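Probable amino acid aminotransferase (Mycobacterium tuberculosis, PDB 6Q1S) is a probable aminotransferase of the class IV fold and here holds 4'-deoxy-4'-aminopyridoxal-5'-phosphate and 2-oxoglutaric acid. Local coordinates at residues T189-T194 with T218-L223; G249-S254 with T273-V278; E225-R228 with D233-Y236; L37-R42 with M256-R261. All coordinates share one frame; numbering follows the deposited sequence.

Contact 1 (T189-T194 with T218-L223); sequences TVVIAT and TTQQAL. With PMP (4'-deoxy-4'-aminopyridoxal-5'-phosphate), chain G.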
# COMPACT_ATOMS: atom_id res chain seq x y z
N THR B 189 -17.92 -3.39 1.21
CA THR B 189 -18.75 -2.20 1.24
C THR B 189 -19.81 -2.35 2.32
O THR B 189 -20.42 -3.41 2.46
CB THR B 189 -19.41 -1.96 -0.12
OG1 THR B 189 -18.40 -1.77 -1.12
CG2 THR B 189 -20.31 -0.73 -0.08
N VAL B 190 -20.02 -1.28 3.08
CA VAL B 190 -20.98 -1.29 4.18
C VAL B 190 -22.36 -0.92 3.65
O VAL B 190 -22.54 0.17 3.09
CB VAL B 190 -20.55 -0.34 5.31
CG1 VAL B 190 -21.60 -0.31 6.41
CG2 VAL B 190 -19.20 -0.76 5.87
N VAL B 191 -23.31 -1.82 3.80
CA VAL B 191 -24.71 -1.58 3.46
C VAL B 191 -25.55 -1.91 4.68
O VAL B 191 -25.38 -2.96 5.29
CB VAL B 191 -25.16 -2.42 2.24
CG1 VAL B 191 -26.64 -2.23 1.99
CG2 VAL B 191 -24.35 -2.04 1.01
N ILE B 192 -26.47 -1.00 5.03
CA ILE B 192 -27.36 -1.20 6.16
C ILE B 192 -28.79 -1.22 5.65
O ILE B 192 -29.08 -0.89 4.50
CB ILE B 192 -27.19 -0.12 7.25
CG1 ILE B 192 -27.55 1.26 6.69
CG2 ILE B 192 -25.77 -0.12 7.78
CD1 ILE B 192 -28.01 2.24 7.74
N ALA B 193 -29.70 -1.62 6.54
CA ALA B 193 -31.11 -1.83 6.22
C ALA B 193 -31.95 -1.05 7.21
O ALA B 193 -31.95 -1.37 8.41
CB ALA B 193 -31.48 -3.31 6.24
N THR B 194 -32.64 -0.02 6.74
CA THR B 194 -33.51 0.78 7.58
C THR B 194 -34.92 0.78 7.00
O THR B 194 -35.12 0.50 5.81
CB THR B 194 -32.99 2.22 7.71
OG1 THR B 194 -33.55 2.82 8.89
CG2 THR B 194 -33.37 3.05 6.50
N THR B 218 -18.65 -2.54 -6.72
CA THR B 218 -19.36 -3.08 -7.87
C THR B 218 -20.60 -3.84 -7.43
O THR B 218 -21.66 -3.74 -8.07
CB THR B 218 -18.44 -3.98 -8.70
OG1 THR B 218 -17.98 -5.06 -7.87
CG2 THR B 218 -17.25 -3.20 -9.21
N THR B 219 -20.48 -4.61 -6.35
CA THR B 219 -21.63 -5.36 -5.85
C THR B 219 -22.69 -4.44 -5.27
O THR B 219 -23.89 -4.69 -5.44
CB THR B 219 -21.17 -6.37 -4.79
OG1 THR B 219 -19.94 -6.97 -5.20
CG2 THR B 219 -22.22 -7.46 -4.63
N GLN B 220 -22.27 -3.37 -4.59
CA GLN B 220 -23.25 -2.46 -3.99
C GLN B 220 -24.08 -1.77 -5.06
O GLN B 220 -25.31 -1.66 -4.92
CB GLN B 220 -22.53 -1.43 -3.11
CG GLN B 220 -23.43 -0.32 -2.59
CD GLN B 220 -23.49 0.88 -3.52
OE1 GLN B 220 -22.47 1.50 -3.83
NE2 GLN B 220 -24.69 1.22 -3.97
N GLN B 221 -23.45 -1.29 -6.13
CA GLN B 221 -24.19 -0.60 -7.18
C GLN B 221 -25.15 -1.54 -7.88
O GLN B 221 -26.31 -1.18 -8.15
CB GLN B 221 -23.23 0.04 -8.18
CG GLN B 221 -22.33 1.10 -7.58
CD GLN B 221 -21.53 1.84 -8.63
OE1 GLN B 221 -21.96 1.99 -9.77
NE2 GLN B 221 -20.35 2.31 -8.25
N ALA B 222 -24.70 -2.75 -8.21
CA ALA B 222 -25.59 -3.73 -8.81
C ALA B 222 -26.71 -4.13 -7.85
O ALA B 222 -27.83 -4.42 -8.29
CB ALA B 222 -24.81 -4.97 -9.25
N LEU B 223 -26.42 -4.14 -6.55
CA LEU B 223 -27.47 -4.39 -5.56
C LEU B 223 -28.50 -3.27 -5.58
O LEU B 223 -29.71 -3.53 -5.48
CB LEU B 223 -26.87 -4.54 -4.16
CG LEU B 223 -27.88 -4.72 -3.03
CD1 LEU B 223 -28.59 -6.06 -3.15
CD2 LEU B 223 -27.20 -4.59 -1.67
N1 PMP G . -13.84 -1.63 -0.34
C2 PMP G . -12.57 -2.11 -0.44
C2A PMP G . -11.43 -1.38 0.22
C3 PMP G . -12.31 -3.36 -1.20
O3 PMP G . -11.05 -3.86 -1.31
C4 PMP G . -13.46 -4.04 -1.83
C4A PMP G . -13.29 -5.31 -2.62
N4A PMP G . -12.76 -6.37 -1.74
C5 PMP G . -14.79 -3.41 -1.64
C6 PMP G . -14.90 -2.24 -0.91
C5A PMP G . -16.02 -4.04 -2.26
O4P PMP G . -15.93 -3.97 -3.68
P PMP G . -16.60 -5.12 -4.60
O1P PMP G . -15.95 -6.44 -4.26
O2P PMP G . -18.08 -5.17 -4.32
O3P PMP G . -16.36 -4.78 -6.05
O HOH W 1 -20.16 -3.89 -2.72

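Contact 2 (G249-S254 with T273-V278); sequences GIWLVS and TPIAEV. With PMP (4'-deoxy-4'-aminopyridoxal-5'-phosphate), chain G.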
# COMPACT_ATOMS: atom_id res chain seq x y z
N GLY B 249 -30.18 -4.48 9.62
CA GLY B 249 -29.08 -5.37 9.33
C GLY B 249 -27.87 -4.61 8.80
O GLY B 249 -28.03 -3.54 8.20
N ILE B 250 -26.68 -5.15 9.02
CA ILE B 250 -25.45 -4.62 8.44
C ILE B 250 -24.79 -5.74 7.66
O ILE B 250 -24.73 -6.88 8.13
CB ILE B 250 -24.48 -4.07 9.51
CG1 ILE B 250 -25.20 -3.18 10.52
CG2 ILE B 250 -23.34 -3.30 8.85
CD1 ILE B 250 -24.32 -2.79 11.69
N TRP B 251 -24.30 -5.42 6.47
CA TRP B 251 -23.62 -6.39 5.63
C TRP B 251 -22.33 -5.80 5.10
O TRP B 251 -22.26 -4.61 4.79
CB TRP B 251 -24.49 -6.84 4.46
CG TRP B 251 -25.76 -7.49 4.87
CD1 TRP B 251 -25.98 -8.82 5.05
CD2 TRP B 251 -26.99 -6.83 5.18
NE1 TRP B 251 -27.28 -9.04 5.44
CE2 TRP B 251 -27.92 -7.83 5.53
CE3 TRP B 251 -27.40 -5.50 5.19
CZ2 TRP B 251 -29.23 -7.54 5.88
CZ3 TRP B 251 -28.70 -5.21 5.54
CH2 TRP B 251 -29.60 -6.23 5.88
N LEU B 252 -21.31 -6.65 5.01
CA LEU B 252 -20.05 -6.30 4.38
C LEU B 252 -20.09 -6.93 2.99
O LEU B 252 -19.90 -8.14 2.83
CB LEU B 252 -18.87 -6.78 5.21
CG LEU B 252 -18.86 -6.15 6.60
CD1 LEU B 252 -17.79 -6.78 7.46
CD2 LEU B 252 -18.66 -4.65 6.50
N VAL B 253 -20.35 -6.10 1.98
CA VAL B 253 -20.60 -6.55 0.62
C VAL B 253 -19.33 -6.44 -0.20
O VAL B 253 -18.62 -5.42 -0.13
CB VAL B 253 -21.75 -5.75 -0.00
CG1 VAL B 253 -22.22 -6.40 -1.28
CG2 VAL B 253 -22.91 -5.62 0.98
N SER B 254 -19.05 -7.46 -1.00
CA SER B 254 -17.87 -7.49 -1.86
C SER B 254 -18.13 -8.50 -2.98
O SER B 254 -19.16 -9.17 -3.01
CB SER B 254 -16.61 -7.84 -1.07
OG SER B 254 -16.67 -9.16 -0.55
N THR B 273 -33.20 -9.69 11.51
CA THR B 273 -34.45 -9.24 10.90
C THR B 273 -34.83 -10.13 9.72
O THR B 273 -33.95 -10.65 9.02
CB THR B 273 -34.31 -7.79 10.43
OG1 THR B 273 -33.97 -6.96 11.54
CG2 THR B 273 -35.58 -7.25 9.78
N PRO B 274 -36.14 -10.32 9.46
CA PRO B 274 -36.58 -11.01 8.24
C PRO B 274 -35.99 -10.47 6.95
O PRO B 274 -36.02 -11.17 5.93
CB PRO B 274 -38.10 -10.84 8.27
CG PRO B 274 -38.43 -10.83 9.72
CD PRO B 274 -37.23 -10.23 10.45
N ILE B 275 -35.52 -9.22 6.94
CA ILE B 275 -34.89 -8.70 5.73
C ILE B 275 -33.55 -9.38 5.47
O ILE B 275 -33.00 -9.26 4.37
CB ILE B 275 -34.72 -7.17 5.81
CG1 ILE B 275 -34.57 -6.57 4.42
CG2 ILE B 275 -33.52 -6.82 6.67
CD1 ILE B 275 -34.66 -5.05 4.40
N ALA B 276 -33.00 -10.09 6.47
CA ALA B 276 -31.69 -10.70 6.31
C ALA B 276 -31.73 -11.92 5.39
O ALA B 276 -30.74 -12.20 4.70
CB ALA B 276 -31.11 -11.07 7.67
N GLU B 277 -32.84 -12.66 5.37
CA GLU B 277 -32.91 -13.80 4.46
C GLU B 277 -33.09 -13.36 3.02
O GLU B 277 -32.59 -14.02 2.10
CB GLU B 277 -34.03 -14.77 4.86
CG GLU B 277 -33.97 -15.34 6.28
CD GLU B 277 -34.50 -14.38 7.32
OE1 GLU B 277 -35.22 -13.45 6.93
OE2 GLU B 277 -34.26 -14.60 8.53
N VAL B 278 -33.80 -12.25 2.79
CA VAL B 278 -33.98 -11.78 1.43
C VAL B 278 -32.73 -11.05 0.95
O VAL B 278 -32.45 -11.01 -0.26
CB VAL B 278 -35.23 -10.89 1.31
CG1 VAL B 278 -35.04 -9.57 2.02
CG2 VAL B 278 -35.59 -10.66 -0.16
N1 PMP G . -13.84 -1.63 -0.34
C2 PMP G . -12.57 -2.11 -0.44
C2A PMP G . -11.43 -1.38 0.22
C3 PMP G . -12.31 -3.36 -1.20
O3 PMP G . -11.05 -3.86 -1.31
C4 PMP G . -13.46 -4.04 -1.83
C4A PMP G . -13.29 -5.31 -2.62
N4A PMP G . -12.76 -6.37 -1.74
C5 PMP G . -14.79 -3.41 -1.64
C6 PMP G . -14.90 -2.24 -0.91
C5A PMP G . -16.02 -4.04 -2.26
O4P PMP G . -15.93 -3.97 -3.68
P PMP G . -16.60 -5.12 -4.60
O1P PMP G . -15.95 -6.44 -4.26
O2P PMP G . -18.08 -5.17 -4.32
O3P PMP G . -16.36 -4.78 -6.05

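Contact 3 (E225-R228 with D233-Y236); sequences EVAR and DCDY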
# COMPACT_ATOMS: atom_id res chain seq x y z
N GLU B 225 -29.35 -1.57 -8.11
CA GLU B 225 -30.15 -1.68 -9.33
C GLU B 225 -31.27 -2.70 -9.16
O GLU B 225 -32.42 -2.45 -9.52
CB GLU B 225 -29.26 -2.05 -10.51
CG GLU B 225 -28.22 -1.01 -10.86
CD GLU B 225 -27.45 -1.37 -12.11
OE1 GLU B 225 -26.53 -0.61 -12.49
OE2 GLU B 225 -27.74 -2.43 -12.71
N VAL B 226 -30.94 -3.89 -8.63
CA VAL B 226 -31.96 -4.93 -8.51
C VAL B 226 -32.96 -4.57 -7.42
O VAL B 226 -34.16 -4.84 -7.55
CB VAL B 226 -31.31 -6.30 -8.25
CG1 VAL B 226 -30.85 -6.93 -9.56
CG2 VAL B 226 -30.18 -6.20 -7.23
N ALA B 227 -32.48 -3.95 -6.33
CA ALA B 227 -33.38 -3.60 -5.23
C ALA B 227 -34.33 -2.48 -5.62
O ALA B 227 -35.51 -2.50 -5.26
CB ALA B 227 -32.56 -3.21 -4.00
N ARG B 228 -33.84 -1.49 -6.37
CA ARG B 228 -34.69 -0.40 -6.82
C ARG B 228 -35.77 -0.89 -7.78
O ARG B 228 -36.90 -0.41 -7.75
CB ARG B 228 -33.83 0.69 -7.47
CG ARG B 228 -33.22 1.64 -6.46
CD ARG B 228 -32.31 2.66 -7.12
NE ARG B 228 -31.67 3.51 -6.12
CZ ARG B 228 -30.44 3.99 -6.22
NH1 ARG B 228 -29.69 3.70 -7.28
NH2 ARG B 228 -29.94 4.76 -5.26
N ASP B 233 -36.11 1.34 -1.71
CA ASP B 233 -35.54 2.67 -1.83
C ASP B 233 -34.10 2.64 -1.33
O ASP B 233 -33.83 2.14 -0.23
CB ASP B 233 -36.35 3.70 -1.05
CG ASP B 233 -37.78 3.82 -1.56
OD1 ASP B 233 -38.71 3.74 -0.73
OD2 ASP B 233 -37.97 3.97 -2.78
N CYS B 234 -33.18 3.15 -2.15
CA CYS B 234 -31.77 3.18 -1.81
C CYS B 234 -31.24 4.60 -1.98
O CYS B 234 -31.70 5.36 -2.83
CB CYS B 234 -30.98 2.20 -2.69
SG CYS B 234 -31.76 0.57 -2.82
N ASP B 235 -30.25 4.95 -1.15
CA ASP B 235 -29.72 6.30 -1.17
C ASP B 235 -28.34 6.30 -0.52
O ASP B 235 -27.96 5.36 0.17
CB ASP B 235 -30.66 7.28 -0.45
CG ASP B 235 -30.34 8.73 -0.74
OD1 ASP B 235 -29.67 9.37 0.10
OD2 ASP B 235 -30.74 9.22 -1.81
N TYR B 236 -27.60 7.38 -0.78
CA TYR B 236 -26.26 7.56 -0.24
C TYR B 236 -26.34 8.61 0.86
O TYR B 236 -26.67 9.77 0.58
CB TYR B 236 -25.27 7.98 -1.33
CG TYR B 236 -25.12 6.96 -2.43
CD1 TYR B 236 -24.04 6.08 -2.45
CD2 TYR B 236 -26.06 6.85 -3.45
CE1 TYR B 236 -23.90 5.14 -3.44
CE2 TYR B 236 -25.92 5.91 -4.45
CZ TYR B 236 -24.84 5.06 -4.44
OH TYR B 236 -24.70 4.12 -5.44

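Contact 4 (L37-R42 with M256-R261); sequences LVRDGR and MTLAAR. With AKG (2-oxoglutaric acid), chain H.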
# COMPACT_ATOMS: atom_id res chain seq x y z
N LEU B 37 -15.85 -13.02 -9.17
CA LEU B 37 -16.32 -14.33 -8.75
C LEU B 37 -16.83 -15.10 -9.96
O LEU B 37 -17.64 -14.57 -10.74
CB LEU B 37 -17.42 -14.20 -7.70
CG LEU B 37 -18.05 -15.50 -7.19
CD1 LEU B 37 -17.09 -16.23 -6.26
CD2 LEU B 37 -19.37 -15.22 -6.50
N VAL B 38 -16.35 -16.32 -10.13
CA VAL B 38 -16.86 -17.23 -11.15
C VAL B 38 -17.94 -18.09 -10.52
O VAL B 38 -17.67 -18.85 -9.58
CB VAL B 38 -15.74 -18.09 -11.74
CG1 VAL B 38 -16.32 -19.15 -12.67
CG2 VAL B 38 -14.74 -17.22 -12.50
N ARG B 39 -19.17 -17.98 -11.03
CA ARG B 39 -20.30 -18.73 -10.49
C ARG B 39 -21.18 -19.19 -11.64
O ARG B 39 -21.57 -18.39 -12.49
CB ARG B 39 -21.11 -17.89 -9.50
CG ARG B 39 -22.45 -18.50 -9.13
CD ARG B 39 -23.26 -17.60 -8.20
NE ARG B 39 -22.83 -17.73 -6.81
CZ ARG B 39 -23.48 -17.20 -5.78
NH1 ARG B 39 -24.59 -16.51 -5.97
NH2 ARG B 39 -23.02 -17.37 -4.54
N ASP B 40 -21.48 -20.49 -11.65
CA ASP B 40 -22.37 -21.10 -12.64
C ASP B 40 -21.89 -20.83 -14.06
O ASP B 40 -22.64 -20.40 -14.93
CB ASP B 40 -23.82 -20.64 -12.45
CG ASP B 40 -24.42 -21.13 -11.15
OD1 ASP B 40 -25.64 -20.93 -10.94
OD2 ASP B 40 -23.68 -21.71 -10.33
N GLY B 41 -20.60 -21.08 -14.29
CA GLY B 41 -20.05 -21.11 -15.63
C GLY B 41 -19.54 -19.80 -16.18
O GLY B 41 -19.06 -19.78 -17.32
N ARG B 42 -19.60 -18.71 -15.42
CA ARG B 42 -19.20 -17.41 -15.95
C ARG B 42 -18.73 -16.50 -14.82
O ARG B 42 -19.21 -16.60 -13.69
CB ARG B 42 -20.35 -16.74 -16.72
CG ARG B 42 -20.45 -17.16 -18.17
CD ARG B 42 -21.89 -17.14 -18.65
NE ARG B 42 -22.39 -15.78 -18.84
CZ ARG B 42 -23.65 -15.49 -19.13
NH1 ARG B 42 -24.02 -14.22 -19.29
NH2 ARG B 42 -24.55 -16.46 -19.26
N MET B 256 -16.39 -11.31 -3.98
CA MET B 256 -16.21 -12.74 -3.73
C MET B 256 -17.00 -13.22 -2.52
O MET B 256 -17.65 -14.27 -2.58
CB MET B 256 -14.71 -13.05 -3.56
CG MET B 256 -14.41 -14.50 -3.23
SD MET B 256 -12.65 -14.88 -3.31
CE MET B 256 -12.06 -14.11 -1.81
N THR B 257 -16.94 -12.49 -1.41
CA THR B 257 -17.69 -12.87 -0.21
C THR B 257 -19.18 -12.59 -0.34
O THR B 257 -19.98 -13.14 0.43
CB THR B 257 -17.12 -12.14 1.01
OG1 THR B 257 -15.69 -12.19 0.97
CG2 THR B 257 -17.59 -12.80 2.30
N LEU B 258 -19.57 -11.75 -1.31
CA LEU B 258 -20.96 -11.37 -1.54
C LEU B 258 -21.52 -10.58 -0.36
O LEU B 258 -21.41 -9.36 -0.33
CB LEU B 258 -21.83 -12.59 -1.85
CG LEU B 258 -21.46 -13.34 -3.13
CD1 LEU B 258 -22.57 -14.28 -3.54
CD2 LEU B 258 -21.13 -12.37 -4.26
N ALA B 259 -22.13 -11.26 0.61
CA ALA B 259 -22.78 -10.56 1.71
C ALA B 259 -22.55 -11.32 3.01
O ALA B 259 -22.97 -12.47 3.15
CB ALA B 259 -24.29 -10.41 1.46
N ALA B 260 -21.88 -10.66 3.96
CA ALA B 260 -21.63 -11.19 5.29
C ALA B 260 -22.31 -10.26 6.29
O ALA B 260 -21.84 -9.14 6.52
CB ALA B 260 -20.14 -11.31 5.58
N ARG B 261 -23.42 -10.71 6.87
CA ARG B 261 -24.14 -9.89 7.83
C ARG B 261 -23.33 -9.75 9.11
O ARG B 261 -22.71 -10.71 9.58
CB ARG B 261 -25.51 -10.49 8.14
CG ARG B 261 -26.46 -9.48 8.77
CD ARG B 261 -27.80 -10.09 9.13
NE ARG B 261 -27.64 -11.20 10.06
CZ ARG B 261 -27.73 -11.06 11.38
NH1 ARG B 261 -27.58 -12.12 12.17
NH2 ARG B 261 -27.98 -9.87 11.91
C1 AKG H . -12.52 -11.02 -0.07
O1 AKG H . -12.52 -11.40 1.12
O2 AKG H . -13.44 -11.34 -0.86
C2 AKG H . -11.43 -10.18 -0.55
O5 AKG H . -11.68 -9.10 -1.07
C3 AKG H . -10.00 -10.65 -0.41
C4 AKG H . -9.45 -10.17 0.93
C5 AKG H . -8.72 -11.30 1.62
O3 AKG H . -8.56 -12.37 0.99
O4 AKG H . -8.32 -11.13 2.79

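Contact 1 (T189-T194 with T218-L223)
With OG1 beside the backbone N (chi1 -61°), Thr189 has CG2 anti to that N, against Gln220. Gln220 CG is anti to its own backbone N (chi1 172°), and the two side chains meet at about a right angle. Strand 189-194 of the mixed sheet packs on the first turns of helix 218-229, whose N-terminal end contributes to the phosphate site of PMP. Thr189 CG2 lies 3.8 Å from Gln220 CB. Two residues along the strand, Val191 CG2 rests 4.1 Å from Gln220 CG. Val191 CG1 reaches Leu223 CD2 at 4.4 Å, a looser apolar contact one helical turn on. Phe279 of helix 275-286 packs on both Val191 and Leu223. The Gln220 chain bends at chi2, and its NE2 bonds to Tyr236 OH. At the helix N terminus, Thr218 N bonds to PMP O3P, and the helix end would probably also help to stabilise the phosphate. Thr219 OG1 donates to PMP O2P at 2.7 Å, and Thr219 N to the same oxygen at 3.2 Å. A water joins the two segments here: it is weakly bound to Thr189 OG1 and Gln220 N, and it donates to PMP O2P at 2.9 Å.

Contact 2 (G249-S254 with T273-V278)
Trp251 meets helix 275-286 with the rim of its indole. Here a strand of the mixed sheet packs against the first turn of the C-terminal helix of the chain. Ile275 CG2 sits at the ring edge, near the ring plane, 4.0 Å from Trp251 CH2. Ala276 comes in at the same rim, its CA 4.0 Å from Trp251 CZ2 and its CB a little farther off. No hydrogen bond crosses between the segments, and the junction is apolar packing. The indole leaves the strand with CG opposite the carbonyl carbon; chi1 -61° with chi2 -93° lays the six-membered ring beside Gly249. Gly249 has no side chain, and its C lies 3.4 Å above the ring plane, offset toward the rim. Around this first shell, Phe279 of the same helix stacks with the indole, and Arg261 packs beside it from the neighbouring strand. Ala193 CB, on the other neighbouring strand, touches Trp251 CZ3. Ala276 N bonds to Thr273 O at 2.8 Å, and Thr273 OG1 bonds to Gln248 O just before the strand. The opposite end of strand 249-254 reaches the PMP pocket. There Val253 O is 3.6 Å from PMP C5A, and Ser254 CA approaches PMP O1P to 3.2 Å.

Contact 3 (E225-R228 with D233-Y236)
Ala227 is the first residue of segment 225-228 to touch the strand, and its CB rests 4.0 Å from Cys234 SG. Ala227 is buried, and Tyr232 of the connecting loop also touches it. Arg228 follows and makes most of the contact. Its chain is extended from CG to NE and runs over the Cys234 side chain. CG passes 4.1 Å from Cys234 SG, and NE lies 3.7 Å from Cys234 CB. The guanidinium then meets the strand backbone with its edge. Arg228 NH2 donates to Cys234 O at 3.1 Å in an almost straight bond (177°). The oxygen lies in the guanidinium plane, but the donor stands above the carbonyl plane. The bond thus joins the exposed Arg228 to the strand backbone from above that carbonyl. Beyond it, Arg228 NH2 comes within 4.3 Å of Tyr236 CE2. The Tyr236 ring also meets Phe224 of the helix edge to face. Asp235 points away and forms a salt bridge with Arg237. Strand 233-236 pairs in parallel with strand 204-207, and the intervening helix 218-229 makes this the return half of a beta-alpha-beta crossover.

Contact 4 (L37-R42 with M256-R261)
The guanidinium of Arg39 is met at a slant by Leu258 CD1, which lies 3.3 Å from Arg39 NH2. Around the same flat group, Glu88 forms a salt bridge with NE and Asp284 another with NH1. These two acids probably offset the nearby charge of Arg122, which comes close to NH2. The contact joins the two sheets of the class IV aminotransferase fold: strand 31-39 belongs to the antiparallel sheet and strand 258-265 to the mixed one. A bend at chi3 (-81°) brings the end of Arg39 to Leu258, which comes from the opposite direction. Next to it, Leu37 and Leu258 cross at about a right angle, with their CD2 atoms 4.0 Å apart. Leu37 CD1 lies against the Met256 backbone, 4.2 Å from Met256 O, and that oxygen accepts a bond from Arg122. Val283 of helix 275-286 also packs on Leu258. A type I' turn from Arg39 to Arg42 makes a hairpin, in which Arg39 N bonds to Arg42 O at 3.0 Å. The loop 256-257 faces the ligand. Met256 bends at chi3 and brings CE 3.2 Å from AKG O2, while Thr257 OG1 donates to the same AKG O2 at 3.0 Å.

In the fold
From the N terminus, strand 31-39 opens contact 4, which closes only at 256-261 and ties the antiparallel sheet to the mixed one. Contacts 1 and 3 lie wholly within that long span. Contact 1 closes first, bringing helix 218-229 onto strand 189-194. Contact 3 follows in series and joins the same helix to strand 233-236. Contact 2 opens at 249-254, before contact 4 has closed, and ends at 273-278, so these two cross. Strand 249-254 lies between strands 189-194 and 258-265 in the mixed sheet and links contacts 1, 2 and 4. Contacts 1 and 2 reach PMP, and contacts 2 and 4 reach AKG.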